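PDB 5O9X: phosphoacetylglucosamine mutase from Aspergillus lentulus, which interconverts N-acetylglucosamine 6-phosphate and N-acetylglucosamine 1-phosphate, a phosphomutase step on the way to UDP-N-acetylglucosamine. Local coordinates for residues E86-E89 / A90-A94; T345-E349 / K350-L354. The protein carries 1 engineered substitution. One frame throughout, in Å; residues are numbered along the deposited sequence.

In the fold
Both interactions are local, and each lies where a helix meets a loop. Interaction 1 leads from a loop into helix 91-101, in the first alpha/beta/alpha domain. Interaction 2 ends helix 342-350 in the third domain. Their centres are about 33 Å apart and they do not touch. Both are partly buried, with two buried residues each: Leu-88 and Trp-92 in the first, Tyr-347 and Ile-348 in the second. The chemistry differs. Residues 86-94 use two backbone bonds and a water bridge to Glu-93, whose side chain is about 10 Å from the bound glucose bisphosphate. Residues 345-354 use several backbone bonds and a surface salt bridge, farther from the chain centre.

Interaction 1. Residues E86-E89 / A90-A94; sequences EMLE and AEWEA
Leu-88 and Trp-92 meet through aliphatic carbon. The branch of Leu-88 lies against CB of the tryptophan, with Leu-88 CD1 3.7 Å from Trp-92 CB, and the two side chains cross at about a right angle. The other methyl, CD2, also lies near this CB. Leu-88 reaches it because its CG is anti to the backbone N (chi1 168°). Glu-89 approaches the indole with its carboxylate. Glu-89 OE1 is 3.4 Å from Trp-92 CD1, and the carboxylate and ring planes are 57° apart. The oxygen comes obliquely to the ring near CD1. It also has a long, weak ion pair with Arg-53.

The backbone sets the turn below these side chains. Trp-92 N donates to Glu-89 O at 3.0 Å, from above the carbonyl plane, with an angle of 148° at the hydrogen. Glu-93 N also bonds to Ala-90 O at 3.0 Å. A water closes the other side of the turn. It donates to Leu-88 O at 2.6 Å and to Glu-93 OE2 at 2.7 Å. The same OE2 forms a salt bridge with Lys-364.

Helix 40-56 supplies the next shell. Leu-49 packs on both Leu-88 and Trp-92, and Arg-53 makes a cation-pi contact with the indole. Asp-82, just beyond strand 75-81, holds the backbone N of Glu-89 through OD2, and Leu-88 bonds through its backbone to Leu-80 of the strand itself.

The arrangement is a helix entry in the first alpha/beta/alpha domain. Its apolar side faces helix 40-56. The water and Lys-364 give the Glu-93 carboxylate oxygen two partners, and the positive lysine would favour its charged form. The bridge thereby couples the loop before the helix to a lysine of the third domain, in helix 363-370.

Interaction 2. Residues T345-E349 / K350-L354; sequences TEYIE and KVLKL
Lys-350 N donates to Glu-346 O at 2.8 Å, nearly along the C=O axis, in an ordinary helical i to i+4 bond. The side chains of the same pair meet again farther out. Lys-350 NZ forms a salt bridge with Glu-346 OE2 at 3.2 Å, on the anti side of that oxygen and tilted out of the carboxylate plane. The extended lysine chain runs past the glutamate, with Lys-350 CD 3.9 Å from Glu-346 CG.

Tyr-347 O serves two donors. Val-351 N is 3.0 Å from Tyr-347 O and tilted from the carbonyl plane. Leu-352 N, five residues on, is also 3.0 Å from Tyr-347 O and makes the straighter bond, 164° at the hydrogen. Ile-348 O is used in turn by Leu-354 N at 3.0 Å, with an almost linear angle of 175°. This i+6 to i bond, wider than a helical one, joins the last turn to the outgoing chain where Lys-353 has positive phi. Glu-349 O receives a CA-H...O contact from Lys-353.

Apolar side chains fill in around these bonds. With CG anti to the backbone N (chi1 179°), the Tyr-347 ring extends along the helix end. Val-351 CG1 lies 3.6 Å from Tyr-347 CE1, while Leu-352 CG packs near CE2 across the ring. Ile-348 CG2 meets Leu-354 CB more loosely.

Ile-348 and Leu-354 both rest on Val-334 of strand 332-337, and Leu-352 packs on Ala-314 of helix 306-324. Tyr-453 meets the ring of Tyr-347. The chain thus leaves helix 342-350 for strand 356-359 with the carbonyls of Tyr-347 and Ile-348 bonded by amides beyond the helix. The salt bridge joins exposed residues, where water would be expected to screen it, whereas Tyr-347 and Ile-348 are buried.

Interaction 1. Residues E86-E89 / A90-A94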
loop_
_atom_site.group_PDB
_atom_site.type_symbol
_atom_site.label_atom_id
_atom_site.label_comp_id
_atom_site.label_asym_id
_atom_site.label_seq_id
_atom_site.Cartn_x
_atom_site.Cartn_y
_atom_site.Cartn_z
ATOM N N GLU A 86 -1.005 -5.704 -10.222
ATOM C CA GLU A 86 -1.062 -6.379 -8.951
ATOM C C GLU A 86 0.352 -6.782 -8.461
ATOM O O GLU A 86 1.302 -6.830 -9.230
ATOM C CB GLU A 86 -2.071 -7.552 -8.962
ATOM C CG GLU A 86 -1.624 -8.837 -9.676
ATOM C CD GLU A 86 -1.877 -8.851 -11.206
ATOM O OE1 GLU A 86 -2.184 -7.793 -11.780
ATOM O OE2 GLU A 86 -1.760 -9.943 -11.849
ATOM N N MET A 87 0.454 -7.092 -7.168
ATOM C CA MET A 87 1.651 -7.662 -6.607
ATOM C C MET A 87 1.972 -8.983 -7.255
ATOM O O MET A 87 1.076 -9.804 -7.532
ATOM C CB MET A 87 1.499 -7.913 -5.113
ATOM C CG MET A 87 1.236 -6.645 -4.286
ATOM S SD MET A 87 2.625 -5.533 -4.432
ATOM C CE MET A 87 3.631 -6.369 -3.174
ATOM N N LEU A 88 3.268 -9.197 -7.436
ATOM C CA LEU A 88 3.814 -10.441 -7.975
ATOM C C LEU A 88 3.056 -11.609 -7.388
ATOM O O LEU A 88 2.963 -11.751 -6.149
ATOM C CB LEU A 88 5.332 -10.581 -7.631
ATOM C CG LEU A 88 5.944 -11.968 -7.902
ATOM C CD1 LEU A 88 5.973 -12.166 -9.427
ATOM C CD2 LEU A 88 7.325 -12.140 -7.261
ATOM N N GLU A 89 2.508 -12.449 -8.272
ATOM C CA GLU A 89 1.775 -13.675 -7.865
ATOM C C GLU A 89 2.466 -14.421 -6.686
ATOM O O GLU A 89 3.686 -14.711 -6.745
ATOM C CB GLU A 89 1.755 -14.606 -9.082
ATOM C CG GLU A 89 0.927 -15.875 -8.927
ATOM C CD GLU A 89 0.724 -16.529 -10.273
ATOM O OE1 GLU A 89 1.617 -17.282 -10.721
ATOM O OE2 GLU A 89 -0.314 -16.243 -10.905
ATOM N N ALA A 90 1.717 -14.784 -5.652
ATOM C CA ALA A 90 2.331 -15.409 -4.433
ATOM C C ALA A 90 3.319 -16.595 -4.632
ATOM O O ALA A 90 4.347 -16.676 -3.955
ATOM C CB ALA A 90 1.235 -15.804 -3.473
ATOM N N GLU A 91 3.032 -17.505 -5.582
ATOM C CA GLU A 91 3.861 -18.709 -5.826
ATOM C C GLU A 91 5.303 -18.321 -6.270
ATOM O O GLU A 91 6.295 -19.041 -6.085
ATOM C CB GLU A 91 3.104 -19.565 -6.869
ATOM C CG GLU A 91 3.824 -20.796 -7.435
ATOM C CD GLU A 91 3.355 -22.152 -6.851
ATOM O OE1 GLU A 91 2.237 -22.225 -6.272
ATOM O OE2 GLU A 91 4.104 -23.165 -6.983
ATOM N N TRP A 92 5.407 -17.143 -6.870
ATOM C CA TRP A 92 6.649 -16.650 -7.380
ATOM C C TRP A 92 7.513 -15.983 -6.316
ATOM O O TRP A 92 8.711 -15.778 -6.542
ATOM C CB TRP A 92 6.361 -15.688 -8.535
ATOM C CG TRP A 92 6.099 -16.389 -9.869
ATOM C CD1 TRP A 92 4.993 -17.179 -10.243
ATOM C CD2 TRP A 92 6.942 -16.334 -11.015
ATOM N NE1 TRP A 92 5.174 -17.656 -11.548
ATOM C CE2 TRP A 92 6.330 -17.131 -12.048
ATOM C CE3 TRP A 92 8.172 -15.720 -11.277
ATOM C CZ2 TRP A 92 6.898 -17.264 -13.325
ATOM C CZ3 TRP A 92 8.731 -15.865 -12.545
ATOM C CH2 TRP A 92 8.097 -16.643 -13.542
ATOM N N GLU A 93 6.969 -15.725 -5.120
ATOM C CA GLU A 93 7.841 -15.215 -4.030
ATOM C C GLU A 93 8.900 -16.278 -3.658
ATOM O O GLU A 93 10.059 -15.919 -3.424
ATOM C CB GLU A 93 7.023 -14.795 -2.802
ATOM C CG GLU A 93 5.887 -13.822 -3.145
ATOM C CD GLU A 93 5.032 -13.495 -1.954
ATOM O OE1 GLU A 93 5.161 -14.191 -0.910
ATOM O OE2 GLU A 93 4.279 -12.511 -2.054
ATOM N N ALA A 94 8.512 -17.575 -3.626
ATOM C CA ALA A 94 9.508 -18.658 -3.436
ATOM C C ALA A 94 10.614 -18.686 -4.467
ATOM O O ALA A 94 11.780 -18.962 -4.117
ATOM C CB ALA A 94 8.860 -20.057 -3.366
HETATM O O HOH W 1 3.963 -10.606 -3.982
#

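Interaction 2. Residues T345-E349 / K350-L354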
loop_
_atom_site.group_PDB
_atom_site.type_symbol
_atom_site.label_atom_id
_atom_site.label_comp_id
_atom_site.label_asym_id
_atom_site.label_seq_id
_atom_site.Cartn_x
_atom_site.Cartn_y
_atom_site.Cartn_z
ATOM N N THR A 345 -14.890 -1.863 12.874
ATOM C CA THR A 345 -15.548 -3.125 12.549
ATOM C C THR A 345 -17.050 -3.112 12.963
ATOM O O THR A 345 -17.901 -3.587 12.217
ATOM C CB THR A 345 -14.774 -4.295 13.193
ATOM O OG1 THR A 345 -13.334 -4.189 12.861
ATOM C CG2 THR A 345 -15.347 -5.708 12.755
ATOM N N GLU A 346 -17.306 -2.619 14.162
ATOM C CA GLU A 346 -18.613 -2.536 14.743
ATOM C C GLU A 346 -19.500 -1.593 13.886
ATOM O O GLU A 346 -20.663 -1.892 13.622
ATOM C CB GLU A 346 -18.456 -2.001 16.190
ATOM C CG GLU A 346 -19.823 -1.725 16.864
ATOM C CD GLU A 346 -19.736 -1.096 18.273
ATOM O OE1 GLU A 346 -19.049 -0.005 18.525
ATOM O OE2 GLU A 346 -20.393 -1.726 19.148
ATOM N N TYR A 347 -18.933 -0.454 13.475
ATOM C CA TYR A 347 -19.602 0.507 12.585
ATOM C C TYR A 347 -19.985 -0.139 11.285
ATOM O O TYR A 347 -21.116 0.056 10.794
ATOM C CB TYR A 347 -18.732 1.747 12.379
ATOM C CG TYR A 347 -19.319 2.834 11.435
ATOM C CD1 TYR A 347 -20.279 3.771 11.895
ATOM C CD2 TYR A 347 -18.879 2.958 10.124
ATOM C CE1 TYR A 347 -20.815 4.757 11.037
ATOM C CE2 TYR A 347 -19.355 3.992 9.279
ATOM C CZ TYR A 347 -20.343 4.845 9.751
ATOM O OH TYR A 347 -20.813 5.821 8.889
ATOM N N ILE A 348 -19.098 -0.944 10.740
ATOM C CA ILE A 348 -19.350 -1.545 9.416
ATOM C C ILE A 348 -20.519 -2.537 9.571
ATOM O O ILE A 348 -21.443 -2.603 8.709
ATOM C CB ILE A 348 -18.099 -2.279 8.870
ATOM C CG1 ILE A 348 -16.938 -1.255 8.514
ATOM C CG2 ILE A 348 -18.451 -3.152 7.668
ATOM C CD1 ILE A 348 -15.578 -1.940 8.264
ATOM N N GLU A 349 -20.505 -3.238 10.695
ATOM C CA GLU A 349 -21.519 -4.250 10.953
ATOM C C GLU A 349 -22.888 -3.609 11.302
ATOM O O GLU A 349 -23.863 -3.995 10.746
ATOM C CB GLU A 349 -21.070 -5.207 12.070
ATOM C CG GLU A 349 -22.006 -6.432 12.220
ATOM C CD GLU A 349 -22.136 -7.011 13.652
ATOM O OE1 GLU A 349 -21.414 -6.592 14.597
ATOM O OE2 GLU A 349 -22.988 -7.916 13.839
ATOM N N LYS A 350 -22.941 -2.644 12.201
ATOM C CA LYS A 350 -24.219 -2.222 12.816
ATOM C C LYS A 350 -24.811 -0.975 12.204
ATOM O O LYS A 350 -26.048 -0.783 12.265
ATOM C CB LYS A 350 -24.089 -1.998 14.322
ATOM C CG LYS A 350 -23.624 -3.213 15.092
ATOM C CD LYS A 350 -23.559 -2.784 16.565
ATOM C CE LYS A 350 -23.251 -3.970 17.486
ATOM N NZ LYS A 350 -23.038 -3.451 18.884
ATOM N N VAL A 351 -23.963 -0.137 11.602
ATOM C CA VAL A 351 -24.465 1.101 10.965
ATOM C C VAL A 351 -24.480 0.946 9.460
ATOM O O VAL A 351 -25.539 1.173 8.836
ATOM C CB VAL A 351 -23.669 2.345 11.361
ATOM C CG1 VAL A 351 -24.220 3.596 10.672
ATOM C CG2 VAL A 351 -23.596 2.487 12.911
ATOM N N LEU A 352 -23.372 0.536 8.814
ATOM C CA LEU A 352 -23.454 0.346 7.380
ATOM C C LEU A 352 -24.158 -0.928 6.991
ATOM O O LEU A 352 -24.637 -1.063 5.812
ATOM C CB LEU A 352 -22.055 0.399 6.689
ATOM C CG LEU A 352 -21.157 1.606 6.989
ATOM C CD1 LEU A 352 -19.797 1.476 6.286
ATOM C CD2 LEU A 352 -21.915 2.867 6.569
ATOM N N LYS A 353 -24.210 -1.887 7.917
ATOM C CA LYS A 353 -24.872 -3.207 7.662
ATOM C C LYS A 353 -24.252 -3.904 6.464
ATOM O O LYS A 353 -24.921 -4.395 5.573
ATOM C CB LYS A 353 -26.434 -3.043 7.575
ATOM C CG LYS A 353 -27.025 -2.567 8.915
ATOM C CD LYS A 353 -28.542 -2.348 8.869
ATOM C CE LYS A 353 -28.955 -1.198 9.790
ATOM N NZ LYS A 353 -29.675 -0.156 8.987
ATOM N N LEU A 354 -22.917 -3.969 6.444
ATOM C CA LEU A 354 -22.189 -4.626 5.334
ATOM C C LEU A 354 -21.375 -5.766 5.891
ATOM O O LEU A 354 -20.996 -5.709 7.063
ATOM C CB LEU A 354 -21.230 -3.647 4.565
ATOM C CG LEU A 354 -21.813 -2.340 3.971
ATOM C CD1 LEU A 354 -20.654 -1.488 3.436
ATOM C CD2 LEU A 354 -22.803 -2.693 2.817
#